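Local atomic coordinates of ATP12 ATPase (Paracoccus denitrificans, PDB entry 2P4X), a protein that probably acts as an assembly chaperone for the F1 part of ATP synthase, as mitochondrial Atp12 does. Residues A[121-126]-A[188-193]. Sequence-based numbering, arbitrary orientation.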
loop_
_atom_site.group_PDB
_atom_site.type_symbol
_atom_site.label_atom_id
_atom_site.label_comp_id
_atom_site.label_asym_id
_atom_site.label_seq_id
_atom_site.Cartn_x
_atom_site.Cartn_y
_atom_site.Cartn_z
ATOM N N ASP A 121 3.999 -17.794 -10.229
ATOM C CA ASP A 121 4.934 -18.780 -9.690
ATOM C C ASP A 121 6.272 -18.163 -9.284
ATOM O O ASP A 121 6.842 -18.556 -8.273
ATOM C CB ASP A 121 5.160 -19.922 -10.682
ATOM C CG ASP A 121 3.956 -20.845 -10.792
ATOM O OD1 ASP A 121 3.078 -20.802 -9.900
ATOM O OD2 ASP A 121 3.899 -21.628 -11.769
ATOM N N PRO A 122 6.797 -17.202 -10.065
ATOM C CA PRO A 122 8.082 -16.585 -9.678
ATOM C C PRO A 122 7.958 -15.821 -8.336
ATOM O O PRO A 122 8.923 -15.711 -7.579
ATOM C CB PRO A 122 8.377 -15.642 -10.843
ATOM C CG PRO A 122 7.696 -16.303 -11.998
ATOM C CD PRO A 122 6.397 -16.762 -11.411
ATOM N N LEU A 123 6.770 -15.294 -8.041
ATOM C CA LEU A 123 6.581 -14.580 -6.787
ATOM C C LEU A 123 6.382 -15.561 -5.645
ATOM O O LEU A 123 6.793 -15.296 -4.517
ATOM C CB LEU A 123 5.401 -13.599 -6.871
ATOM C CG LEU A 123 5.782 -12.253 -7.487
ATOM C CD1 LEU A 123 4.524 -11.479 -7.806
ATOM C CD2 LEU A 123 6.669 -11.461 -6.504
ATOM N N ILE A 124 5.740 -16.693 -5.922
ATOM C CA ILE A 124 5.558 -17.694 -4.878
ATOM C C ILE A 124 6.961 -18.226 -4.550
ATOM O O ILE A 124 7.271 -18.499 -3.400
ATOM C CB ILE A 124 4.675 -18.880 -5.372
ATOM C CG1 ILE A 124 3.217 -18.430 -5.479
ATOM C CG2 ILE A 124 4.786 -20.078 -4.409
ATOM C CD1 ILE A 124 2.596 -18.037 -4.153
ATOM N N ASP A 125 7.792 -18.383 -5.579
ATOM C CA ASP A 125 9.160 -18.881 -5.386
ATOM C C ASP A 125 9.968 -17.897 -4.558
ATOM O O ASP A 125 10.674 -18.275 -3.621
ATOM C CB ASP A 125 9.852 -19.078 -6.737
ATOM C CG ASP A 125 9.249 -20.222 -7.539
ATOM O OD1 ASP A 125 8.660 -21.136 -6.908
ATOM O OD2 ASP A 125 9.379 -20.211 -8.792
ATOM N N TRP A 126 9.856 -16.627 -4.925
ATOM C CA TRP A 126 10.547 -15.557 -4.228
ATOM C C TRP A 126 10.162 -15.594 -2.752
ATOM O O TRP A 126 11.020 -15.455 -1.878
ATOM C CB TRP A 126 10.164 -14.199 -4.837
ATOM C CG TRP A 126 10.624 -13.047 -4.004
ATOM C CD1 TRP A 126 11.889 -12.538 -3.938
ATOM C CD2 TRP A 126 9.839 -12.305 -3.060
ATOM N NE1 TRP A 126 11.942 -11.523 -3.008
ATOM C CE2 TRP A 126 10.697 -11.361 -2.455
ATOM C CE3 TRP A 126 8.489 -12.351 -2.666
ATOM C CZ2 TRP A 126 10.255 -10.468 -1.473
ATOM C CZ3 TRP A 126 8.050 -11.469 -1.696
ATOM C CH2 TRP A 126 8.931 -10.534 -1.105
ATOM N N GLY A 188 11.151 -4.363 -2.696
ATOM C CA GLY A 188 11.818 -4.053 -3.949
ATOM C C GLY A 188 11.891 -5.165 -4.975
ATOM O O GLY A 188 12.566 -5.017 -5.986
ATOM N N ARG A 189 11.208 -6.280 -4.737
ATOM C CA ARG A 189 11.226 -7.369 -5.706
ATOM C C ARG A 189 10.424 -6.962 -6.952
ATOM O O ARG A 189 10.751 -7.385 -8.062
ATOM C CB ARG A 189 10.684 -8.645 -5.056
ATOM C CG ARG A 189 10.426 -9.815 -5.999
ATOM C CD ARG A 189 11.703 -10.330 -6.662
ATOM N NE ARG A 189 11.422 -11.468 -7.531
ATOM C CZ ARG A 189 10.857 -11.379 -8.728
ATOM N NH1 ARG A 189 10.515 -10.195 -9.218
ATOM N NH2 ARG A 189 10.611 -12.483 -9.428
ATOM N N ILE A 190 9.371 -6.150 -6.777
ATOM C CA ILE A 190 8.591 -5.649 -7.909
ATOM C C ILE A 190 8.132 -4.217 -7.579
ATOM O O ILE A 190 8.216 -3.816 -6.441
ATOM C CB ILE A 190 7.330 -6.511 -8.199
ATOM C CG1 ILE A 190 6.428 -6.578 -6.961
ATOM C CG2 ILE A 190 7.740 -7.914 -8.651
ATOM C CD1 ILE A 190 5.114 -7.295 -7.234
ATOM N N ASP A 191 7.670 -3.445 -8.553
ATOM C CA ASP A 191 7.188 -2.112 -8.199
ATOM C C ASP A 191 5.655 -2.149 -8.171
ATOM O O ASP A 191 5.040 -3.148 -8.544
ATOM C CB ASP A 191 7.715 -1.034 -9.155
ATOM C CG ASP A 191 7.316 -1.259 -10.597
ATOM O OD1 ASP A 191 6.484 -2.148 -10.891
ATOM O OD2 ASP A 191 7.840 -0.515 -11.451
ATOM N N ALA A 192 5.034 -1.072 -7.733
ATOM C CA ALA A 192 3.592 -1.065 -7.610
ATOM C C ALA A 192 2.860 -1.308 -8.931
ATOM O O ALA A 192 1.877 -2.047 -8.976
ATOM C CB ALA A 192 3.142 0.243 -6.960
ATOM N N PRO A 193 3.304 -0.674 -10.019
ATOM C CA PRO A 193 2.588 -0.937 -11.267
ATOM C C PRO A 193 2.644 -2.432 -11.663
ATOM O O PRO A 193 1.698 -2.961 -12.231
ATOM C CB PRO A 193 3.312 -0.056 -12.258
ATOM C CG PRO A 193 3.727 1.139 -11.391
ATOM C CD PRO A 193 4.213 0.487 -10.147
HETATM O O HOH W 1 11.339 -15.168 -8.386
#
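Trp126 and Arg189 mark the nearest approach of helix 110-130 to the loop ahead of helix 192-199, their CA atoms 8.3 Å apart. Arg189 lays its aliphatic chain over one face of the indole: Arg189 CG sits almost straight above the Trp126 five-membered ring, 3.6 Å from its centroid and 5° off the normal, a CH-pi contact. Arg189 CB follows beside NE1 and CE2 of the tryptophan, while Arg189 CD comes within 3.5 Å of Trp126 CD1. The two side chains run past each other in opposite senses. The bend at chi2 of Arg189 (64°) keeps CD level over the ring; the chain then runs on extended past the CG-CD1 side of the indole, and the guanidinium plane stands 82° from that of the ring; this is therefore methylene packing and not a flat cation-pi stack. There a water in the guanidinium plane accepts from Arg189 NH2 at 3.0 Å and donates to Pro122 O at 2.6 Å, the same carbonyl that takes the helical bond from Trp126 N. Deeper in, Leu123 CD2 touches Arg189 CG at 4.1 Å, and Leu123 CD1 meets Ile190 CD1 at 4.3 Å; Leu181 and Ala184 of helix 179-186 extend this apolar patch. The loop leaves helix 179-186 through a Schellman motif at Gly188 and enters the next helix at the N-cap Asp191, a short helix-to-helix connection packed on a third helix of the mainly helical part of this ATP12-family fold.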